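Local coordinates for protein DnaJ homolog subfamily C member 10 (Mus musculus, PDB 3APQ) that reduces disulfides in the endoplasmic reticulum, serving both correct folding and the degradation of misfolded proteins, and carries a J domain that partners the chaperone HSPA5, at residues N3-L7 with L8-K12; S15-E18 with I19-F23; R50-E53 with V54-E58; D59-K62 with K63-Y67. All blocks are in the same frame, centred on the assembly; numbering follows the deposited sequence. Where two conformers were deposited one is given.

Contact 1 (N3-L7 with L8-K12); sequences NFYSL and LGVSK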
# COMPACT_ATOMS: atom_id res chain seq x y z
N ASN A 3 -17.61 17.10 -2.00
CA ASN A 3 -16.73 16.73 -0.90
C ASN A 3 -15.69 15.80 -1.48
O ASN A 3 -15.78 15.42 -2.66
CB ASN A 3 -17.54 16.02 0.23
CG ASN A 3 -18.28 14.78 -0.26
OD1 ASN A 3 -17.67 13.79 -0.64
ND2 ASN A 3 -19.61 14.84 -0.20
N PHE A 4 -14.69 15.42 -0.68
CA PHE A 4 -13.58 14.65 -1.24
C PHE A 4 -13.99 13.31 -1.81
O PHE A 4 -13.36 12.82 -2.75
CB PHE A 4 -12.45 14.46 -0.20
CG PHE A 4 -11.69 15.71 0.13
CD1 PHE A 4 -11.68 16.82 -0.74
CD2 PHE A 4 -10.92 15.76 1.30
CE1 PHE A 4 -10.97 17.96 -0.44
CE2 PHE A 4 -10.20 16.89 1.61
CZ PHE A 4 -10.23 18.01 0.73
N TYR A 5 -14.97 12.69 -1.15
CA TYR A 5 -15.51 11.40 -1.57
C TYR A 5 -16.18 11.49 -2.94
O TYR A 5 -15.84 10.74 -3.85
CB TYR A 5 -16.51 10.94 -0.51
CG TYR A 5 -15.81 10.62 0.79
CD1 TYR A 5 -14.97 9.53 0.87
CD2 TYR A 5 -15.99 11.41 1.91
CE1 TYR A 5 -14.31 9.22 2.07
CE2 TYR A 5 -15.34 11.13 3.12
CZ TYR A 5 -14.52 10.03 3.19
OH TYR A 5 -13.87 9.73 4.35
N SER A 6 -17.13 12.41 -3.09
CA SER A 6 -17.82 12.55 -4.36
C SER A 6 -16.87 13.04 -5.46
O SER A 6 -17.03 12.65 -6.62
CB SER A 6 -19.08 13.39 -4.21
OG SER A 6 -18.76 14.72 -3.82
N LEU A 7 -15.84 13.81 -5.09
CA LEU A 7 -14.84 14.20 -6.09
C LEU A 7 -14.15 12.97 -6.68
O LEU A 7 -13.89 12.88 -7.91
CB LEU A 7 -13.83 15.18 -5.49
CG LEU A 7 -12.93 15.92 -6.49
CD1 LEU A 7 -13.69 16.85 -7.47
CD2 LEU A 7 -11.84 16.71 -5.69
N LEU A 8 -13.83 12.01 -5.82
CA LEU A 8 -13.21 10.77 -6.32
C LEU A 8 -14.23 9.75 -6.83
O LEU A 8 -13.82 8.75 -7.43
CB LEU A 8 -12.37 10.12 -5.22
CG LEU A 8 -11.17 10.97 -4.77
CD1 LEU A 8 -10.35 10.31 -3.64
CD2 LEU A 8 -10.27 11.37 -5.94
N GLY A 9 -15.51 9.98 -6.56
CA GLY A 9 -16.60 9.08 -7.02
C GLY A 9 -16.73 7.84 -6.14
O GLY A 9 -17.13 6.77 -6.63
N VAL A 10 -16.38 7.96 -4.86
CA VAL A 10 -16.43 6.79 -3.95
C VAL A 10 -17.31 7.12 -2.77
O VAL A 10 -17.63 8.33 -2.54
CB VAL A 10 -15.00 6.34 -3.37
CG1 VAL A 10 -14.01 5.89 -4.49
CG2 VAL A 10 -14.34 7.44 -2.50
N SER A 11 -17.69 6.06 -2.04
CA SER A 11 -18.45 6.23 -0.84
C SER A 11 -17.68 6.77 0.36
O SER A 11 -16.49 6.53 0.49
CB SER A 11 -18.94 4.85 -0.39
OG SER A 11 -20.11 5.11 0.20
N LYS A 12 -18.39 7.40 1.33
CA LYS A 12 -17.71 7.79 2.57
C LYS A 12 -17.09 6.60 3.33
O LYS A 12 -16.11 6.75 4.08
CB LYS A 12 -18.67 8.63 3.45
CG LYS A 12 -18.06 9.05 4.79
CD LYS A 12 -18.82 10.26 5.33
CE LYS A 12 -18.48 10.59 6.77
NZ LYS A 12 -18.91 12.06 6.99

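Contact 2 (S15-E18 with I19-F23); sequences SSRE and IRQAF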
# COMPACT_ATOMS: atom_id res chain seq x y z
N SER A 15 -12.75 1.82 1.48
CA SER A 15 -11.44 1.46 2.05
C SER A 15 -10.32 2.33 1.40
O SER A 15 -10.54 2.94 0.37
CB SER A 15 -11.13 0.00 1.73
OG SER A 15 -11.05 -0.22 0.32
N SER A 16 -9.10 2.27 1.95
CA SER A 16 -7.94 3.00 1.34
C SER A 16 -7.67 2.42 -0.02
O SER A 16 -7.36 3.17 -0.97
CB SER A 16 -6.70 2.85 2.23
OG SER A 16 -6.98 3.47 3.51
N ARG A 17 -7.80 1.10 -0.15
CA ARG A 17 -7.63 0.49 -1.47
C ARG A 17 -8.63 1.06 -2.48
O ARG A 17 -8.23 1.41 -3.58
CB ARG A 17 -7.76 -1.05 -1.43
CG ARG A 17 -7.64 -1.72 -2.82
CD ARG A 17 -7.96 -3.23 -2.71
NE ARG A 17 -8.22 -3.75 -4.05
CZ ARG A 17 -9.38 -3.67 -4.70
NH1 ARG A 17 -10.49 -3.17 -4.14
NH2 ARG A 17 -9.43 -4.12 -5.94
N GLU A 18 -9.91 1.17 -2.12
CA GLU A 18 -10.93 1.70 -3.09
C GLU A 18 -10.63 3.11 -3.52
O GLU A 18 -10.74 3.49 -4.72
CB GLU A 18 -12.35 1.62 -2.48
CG GLU A 18 -12.88 0.22 -2.54
CD GLU A 18 -14.09 -0.04 -1.61
OE1 GLU A 18 -14.15 0.44 -0.46
OE2 GLU A 18 -14.98 -0.81 -2.03
N ILE A 19 -10.26 3.90 -2.52
CA ILE A 19 -9.83 5.28 -2.76
C ILE A 19 -8.63 5.36 -3.72
O ILE A 19 -8.65 6.19 -4.67
CB ILE A 19 -9.57 6.04 -1.44
CG1 ILE A 19 -10.89 6.12 -0.63
CG2 ILE A 19 -8.86 7.41 -1.68
CD1 ILE A 19 -10.72 6.38 0.89
N ARG A 20 -7.60 4.53 -3.53
CA ARG A 20 -6.49 4.53 -4.51
C ARG A 20 -6.94 4.20 -5.88
O ARG A 20 -6.49 4.83 -6.85
CB ARG A 20 -5.38 3.52 -4.16
CG ARG A 20 -4.58 3.92 -2.92
CD ARG A 20 -3.32 3.01 -2.72
NE ARG A 20 -3.71 1.63 -2.38
CZ ARG A 20 -3.88 1.20 -1.13
NH1 ARG A 20 -3.80 2.05 -0.09
NH2 ARG A 20 -4.16 -0.09 -0.92
N GLN A 21 -7.78 3.17 -6.00
CA GLN A 21 -8.22 2.73 -7.31
C GLN A 21 -9.02 3.84 -8.03
O GLN A 21 -8.84 4.06 -9.26
CB GLN A 21 -8.92 1.40 -7.23
CG GLN A 21 -7.83 0.30 -6.82
CD GLN A 21 -6.56 0.39 -7.75
OE1 GLN A 21 -6.70 0.21 -8.97
NE2 GLN A 21 -5.36 0.75 -7.18
N ALA A 22 -9.82 4.58 -7.27
CA ALA A 22 -10.66 5.58 -7.92
C ALA A 22 -9.77 6.72 -8.38
O ALA A 22 -9.94 7.21 -9.48
CB ALA A 22 -11.74 6.10 -6.98
N PHE A 23 -8.90 7.15 -7.48
CA PHE A 23 -7.88 8.19 -7.78
C PHE A 23 -7.01 7.79 -8.99
O PHE A 23 -6.81 8.59 -9.91
CB PHE A 23 -7.05 8.52 -6.51
CG PHE A 23 -5.86 9.41 -6.75
CD1 PHE A 23 -6.02 10.73 -7.12
CD2 PHE A 23 -4.59 8.88 -6.67
CE1 PHE A 23 -4.87 11.55 -7.39
CE2 PHE A 23 -3.44 9.67 -6.91
CZ PHE A 23 -3.59 11.01 -7.28

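Contact 3 (R50-E53 with V54-E58); sequences RAYE and VLKDE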
# COMPACT_ATOMS: atom_id res chain seq x y z
N ARG A 50 -5.28 16.71 -4.01
CA ARG A 50 -5.42 17.24 -2.65
C ARG A 50 -6.41 16.39 -1.86
O ARG A 50 -6.14 16.03 -0.69
CB ARG A 50 -5.88 18.71 -2.73
CG ARG A 50 -6.23 19.38 -1.49
CD ARG A 50 -6.55 20.88 -1.88
NE ARG A 50 -6.92 21.66 -0.71
CZ ARG A 50 -8.15 21.72 -0.21
NH1 ARG A 50 -9.13 21.05 -0.79
NH2 ARG A 50 -8.39 22.45 0.89
N ALA A 51 -7.53 16.05 -2.52
CA ALA A 51 -8.52 15.07 -1.98
C ALA A 51 -7.87 13.73 -1.60
O ALA A 51 -8.00 13.26 -0.46
CB ALA A 51 -9.65 14.85 -2.97
N TYR A 52 -7.22 13.11 -2.57
CA TYR A 52 -6.51 11.85 -2.34
C TYR A 52 -5.52 11.97 -1.18
O TYR A 52 -5.43 11.07 -0.33
CB TYR A 52 -5.83 11.28 -3.62
CG TYR A 52 -5.00 10.09 -3.27
CD1 TYR A 52 -5.62 8.90 -2.82
CD2 TYR A 52 -3.59 10.15 -3.32
CE1 TYR A 52 -4.83 7.77 -2.41
CE2 TYR A 52 -2.81 9.03 -2.95
CZ TYR A 52 -3.44 7.86 -2.49
OH TYR A 52 -2.67 6.81 -2.08
N GLU A 53 -4.73 13.04 -1.12
CA GLU A 53 -3.73 13.10 -0.04
C GLU A 53 -4.34 13.21 1.36
O GLU A 53 -3.72 12.84 2.38
CB GLU A 53 -2.66 14.16 -0.30
CG GLU A 53 -1.94 13.87 -1.63
CD GLU A 53 -0.56 14.45 -1.74
OE1 GLU A 53 -0.34 15.60 -1.29
OE2 GLU A 53 0.31 13.72 -2.29
N VAL A 54 -5.56 13.73 1.44
CA VAL A 54 -6.19 13.80 2.75
C VAL A 54 -6.82 12.41 3.09
O VAL A 54 -6.59 11.84 4.17
CB VAL A 54 -7.21 14.95 2.84
CG1 VAL A 54 -8.17 14.71 4.07
CG2 VAL A 54 -6.46 16.30 2.92
N LEU A 55 -7.52 11.84 2.13
CA LEU A 55 -8.27 10.61 2.38
C LEU A 55 -7.31 9.44 2.58
O LEU A 55 -7.62 8.53 3.32
CB LEU A 55 -9.25 10.33 1.26
CG LEU A 55 -10.39 11.31 1.08
CD1 LEU A 55 -11.27 10.76 -0.08
CD2 LEU A 55 -11.18 11.47 2.40
N LYS A 56 -6.14 9.48 1.95
CA LYS A 56 -5.17 8.39 2.10
C LYS A 56 -4.59 8.24 3.49
O LYS A 56 -4.05 7.20 3.80
CB LYS A 56 -3.97 8.52 1.10
CG LYS A 56 -2.92 9.55 1.48
CD LYS A 56 -1.75 9.51 0.48
CE LYS A 56 -0.41 9.95 1.08
NZ LYS A 56 0.20 9.08 2.15
N ASP A 57 -4.67 9.27 4.31
CA ASP A 57 -4.01 9.22 5.61
C ASP A 57 -5.07 9.04 6.68
O ASP A 57 -6.02 9.82 6.73
CB ASP A 57 -3.28 10.54 5.81
CG ASP A 57 -2.64 10.65 7.17
OD1 ASP A 57 -1.40 10.58 7.19
OD2 ASP A 57 -3.32 10.81 8.20
N GLU A 58 -4.92 8.04 7.54
CA GLU A 58 -5.99 7.79 8.53
C GLU A 58 -6.33 8.97 9.43
O GLU A 58 -7.52 9.26 9.63
CB GLU A 58 -5.74 6.56 9.41
CG GLU A 58 -6.74 6.55 10.62
CD GLU A 58 -6.62 5.34 11.50
OE1 GLU A 58 -5.59 5.23 12.22
OE2 GLU A 58 -7.56 4.51 11.49

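Contact 4 (D59-K62 with K63-Y67); sequences DLRK and KYDKY. Unlike the reference sequence in segment 59-62: Asp59 (reference His).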
# COMPACT_ATOMS: atom_id res chain seq x y z
N ASP A 59 -5.31 9.65 9.97
CA ASP A 59 -5.54 10.80 10.84
C ASP A 59 -6.25 11.94 10.12
O ASP A 59 -7.17 12.57 10.65
CB ASP A 59 -4.22 11.33 11.42
CG ASP A 59 -3.70 10.47 12.53
OD1 ASP A 59 -3.79 10.92 13.70
OD2 ASP A 59 -3.23 9.34 12.25
N LEU A 60 -5.77 12.24 8.92
CA LEU A 60 -6.29 13.36 8.13
C LEU A 60 -7.72 13.06 7.65
O LEU A 60 -8.59 13.96 7.63
CB LEU A 60 -5.37 13.64 6.93
CG LEU A 60 -3.86 13.96 7.15
CD1 LEU A 60 -3.18 14.38 5.84
CD2 LEU A 60 -3.64 14.99 8.25
N ARG A 61 -7.96 11.82 7.23
CA ARG A 61 -9.33 11.42 6.85
C ARG A 61 -10.30 11.54 8.05
O ARG A 61 -11.44 11.96 7.91
CB ARG A 61 -9.35 9.96 6.37
CG ARG A 61 -10.70 9.55 5.76
CD ARG A 61 -10.55 8.18 5.12
NE ARG A 61 -11.87 7.73 4.64
CZ ARG A 61 -12.12 6.50 4.21
NH1 ARG A 61 -11.16 5.55 4.22
NH2 ARG A 61 -13.34 6.19 3.82
N LYS A 62 -9.85 11.10 9.23
CA LYS A 62 -10.72 11.16 10.43
C LYS A 62 -11.13 12.60 10.73
O LYS A 62 -12.30 12.91 11.03
CB LYS A 62 -9.92 10.60 11.58
CG LYS A 62 -10.70 10.45 12.92
CD LYS A 62 -9.90 9.50 13.85
CE LYS A 62 -9.30 8.32 13.05
NZ LYS A 62 -8.18 7.59 13.78
N LYS A 63 -10.14 13.47 10.65
CA LYS A 63 -10.33 14.89 10.85
C LYS A 63 -11.30 15.46 9.80
O LYS A 63 -12.23 16.15 10.15
CB LYS A 63 -8.98 15.60 10.76
CG LYS A 63 -8.96 16.95 11.48
CD LYS A 63 -7.62 17.70 11.28
CE LYS A 63 -7.77 19.15 11.77
NZ LYS A 63 -6.52 19.97 11.56
N TYR A 64 -11.08 15.11 8.52
CA TYR A 64 -11.96 15.53 7.44
C TYR A 64 -13.40 15.05 7.63
O TYR A 64 -14.34 15.79 7.39
CB TYR A 64 -11.42 15.02 6.07
CG TYR A 64 -12.30 15.43 4.91
CD1 TYR A 64 -12.27 16.75 4.43
CD2 TYR A 64 -13.19 14.52 4.31
CE1 TYR A 64 -13.08 17.17 3.37
CE2 TYR A 64 -14.01 14.92 3.20
CZ TYR A 64 -13.94 16.26 2.76
OH TYR A 64 -14.66 16.74 1.67
N ASP A 65 -13.54 13.78 8.03
CA ASP A 65 -14.86 13.19 8.29
C ASP A 65 -15.59 13.95 9.34
O ASP A 65 -16.79 14.21 9.19
CB ASP A 65 -14.73 11.73 8.69
CG ASP A 65 -14.45 10.86 7.50
OD1 ASP A 65 -14.63 11.38 6.37
OD2 ASP A 65 -14.10 9.65 7.66
N LYS A 66 -14.86 14.36 10.36
CA LYS A 66 -15.47 15.03 11.49
C LYS A 66 -15.76 16.51 11.28
O LYS A 66 -16.80 17.00 11.70
CB LYS A 66 -14.58 14.84 12.72
CG LYS A 66 -15.37 14.62 13.97
CD LYS A 66 -14.53 13.84 14.96
CE LYS A 66 -15.09 14.01 16.35
NZ LYS A 66 -14.09 13.52 17.32
N TYR A 67 -14.84 17.21 10.61
CA TYR A 67 -14.83 18.66 10.58
C TYR A 67 -14.80 19.29 9.19
O TYR A 67 -14.64 20.52 9.08
CB TYR A 67 -13.56 19.13 11.29
CG TYR A 67 -13.50 18.70 12.73
CD1 TYR A 67 -14.48 19.13 13.63
CD2 TYR A 67 -12.48 17.84 13.19
CE1 TYR A 67 -14.45 18.74 14.96
CE2 TYR A 67 -12.45 17.42 14.53
CZ TYR A 67 -13.42 17.89 15.39
OH TYR A 67 -13.41 17.54 16.70

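Contact 1 (N3-L7 with L8-K12)
A Schellman motif ends the short first helix of the J domain, and Val10 and Gly9 reach back to Tyr5 and Ser6 to close it. Val10 N donates to Tyr5 O at 3.0 Å in an almost straight bond (170°), the donor standing well above the carbonyl plane. Gly9, the C-prime residue with positive phi, adds a weak bond from its N to Ser6 O at 3.1 Å, while Leu8 N keeps the ordinary helical bond to Phe4 O. At the other end of this short helix Asn3 and Ser6 form a capping box: Ser6 N donates to Asn3 OD1 at 2.9 Å, and Asn3 N to Ser6 OG. The helix is thus capped at both ends.

Beyond the turn the chain folds over the Tyr5 ring. Tyr5 CG lies anti to the carbonyl carbon (chi1 -67°), which swings the ring to the flank where residues 10-12 pass. Lys12 CA sits over the centre of one face in a CH-pi contact, 3.6 Å from the ring centroid, and Lys12 CG extends the cover to CE2. The phenol oxygen is held from helix 58-67, by Asp65 OD1 and Arg61 NE, and Arg61 NH2 also binds Lys12 O. Leu8 and Val10 both pack on Ile19 of helix 16-30. Val10 CG2, on the other branch of its side chain from CG1, meets the Tyr5 ring at its edge, near the ring plane, 4.0 Å from Tyr5 CD1.

Contact 2 (S15-E18 with I19-F23)
Arg20 folds back along its own helix onto Ser16 and Arg17, one turn earlier, at the start of helix 16-30 of the J domain. Its CB lies 3.6 Å from Arg17 O, and CG, anti to the carbonyl carbon (chi1 -70°), comes to 3.5 Å from Ser16 O. A bend at chi3 (-68°) then turns the chain back over the preceding turn. The guanidinium presents one face to the backbone: Arg17 CA and Ser16 O both lie over that face, displaced toward its rim. At the tip, NH1 approaches Ser16 CB, and NH2 is 3.6 Å from Arg17 CA and close to Arg17 CB. The N-H groups look outward to acids: NE makes a salt bridge with Asp94 and NH1 with Glu103.

At the N terminus of the helix, Ser15 and Glu18 form a capping box. Glu18 N donates to Ser15 OG at 3.0 Å, and Ser15 N returns the bond to Glu18 OE1 at 2.8 Å, using the anti lone pair of that oxygen. Ile19 N then reaches Ser15 O nearly straight (173°), opening the run of helical bonds, and Ile19 CG1 and CD1 rest against the same carbonyl oxygen.

Two acids on the N-H groups and backbone against one face fix the guanidinium's rotation. Asp94 OD2 accepts from both Arg20 NE and Gln21 NE2, joining two side chains of this helix, and the carboxylates of Asp94 and Glu103 probably offset the positive charge of Arg20.

Contact 3 (R50-E53 with V54-E58)
Lys56 N to Tyr52 O, at 2.9 Å, and Leu55 N to Ala51 O, at 3.0 Å, carry the alpha-helical pattern on near the C-terminal end of helix 41-55, while Val54 N divides itself between Arg50 O and a weak bond to Ala51 O. The main side-chain contact is Lys56 over Tyr52. With its CG placed between the backbone N and the carbonyl carbon (chi1 78°), the lysine chain runs across the ring: CB stands over one face in a CH-pi contact, 4.0 Å from the centroid and 27° off the normal, and CD comes 3.6 Å from Tyr52 CE2. The ring also stacks with Phe23 of helix 16-30 and meets Phe90 at a steep angle. Val54 and Leu55 both touch Tyr64 of helix 58-67, Leu55 also reaches helix 4-8, and Leu55 CG lies 3.4 Å from Ala51 O. Asp57 is the N-cap of helix 58-67: its OD2 accepts from Leu60 N.

The aliphatic part of Lys56 serves as a greasy cover for a buried aromatic ring that also meets Phe23 and Phe90, whereas its ammonium bends off at chi4 toward Asp156, a long and weak ion pair with the thioredoxin domain.

Contact 4 (D59-K62 with K63-Y67)
Arg61 and Asp65, one turn apart, hold their guanidinium and carboxylate planes 72° apart and do not form a salt bridge. Asp65 OD2 stands obliquely to the guanidinium and well out of its plane, 4.2 Å from Arg61 NE; none of the guanidinium hydrogens is aimed at it, and the attraction between the two groups is one of charge. The same oxygen touches the aliphatic stem at Arg61 CG, 3.9 Å away. At the end of the helix the Tyr67 ring has Lys66 CB over one face, displaced toward the rim.

These residues belong to helix 58-67, the last helix of the J domain, whose backbone bonds run regularly from Lys63 N to Asp59 O through to Lys66 N to Lys62 O. Asp65 N donates to Arg61 O at 2.8 Å, and Asp65 CG rests 3.2 Å from that oxygen. Arg61 is extended, its CG anti to the backbone N (chi1 -171°), and this carries the guanidinium out to the 10-14 loop, where NH2 donates to Ala14 O. Asp65 OD1 is engaged by Tyr5. Tyr64 projects from the neighbouring position to stack on Phe4, and its OH is hydrogen-bonded to Phe4 N.

In the fold
All four contacts are local and lie in series, none nested in or crossing another, within the J domain. Contact 1 caps both ends of helix 4-8 and turns the chain toward helix 16-30, whose start is contact 2; the two meet where Val10 CG1 packs on Ala22 CB. After the long helix 16-30 and the loop that follows it, the chain returns antiparallel along helix 41-55, and contact 3 lies near its end, joined to contact 2 through Ile19, Phe23 and Tyr52. A short turn leads into helix 58-67 and contact 4, which reaches back to contact 1 through tyrosine hydroxyls, so the last helix is tied to the first.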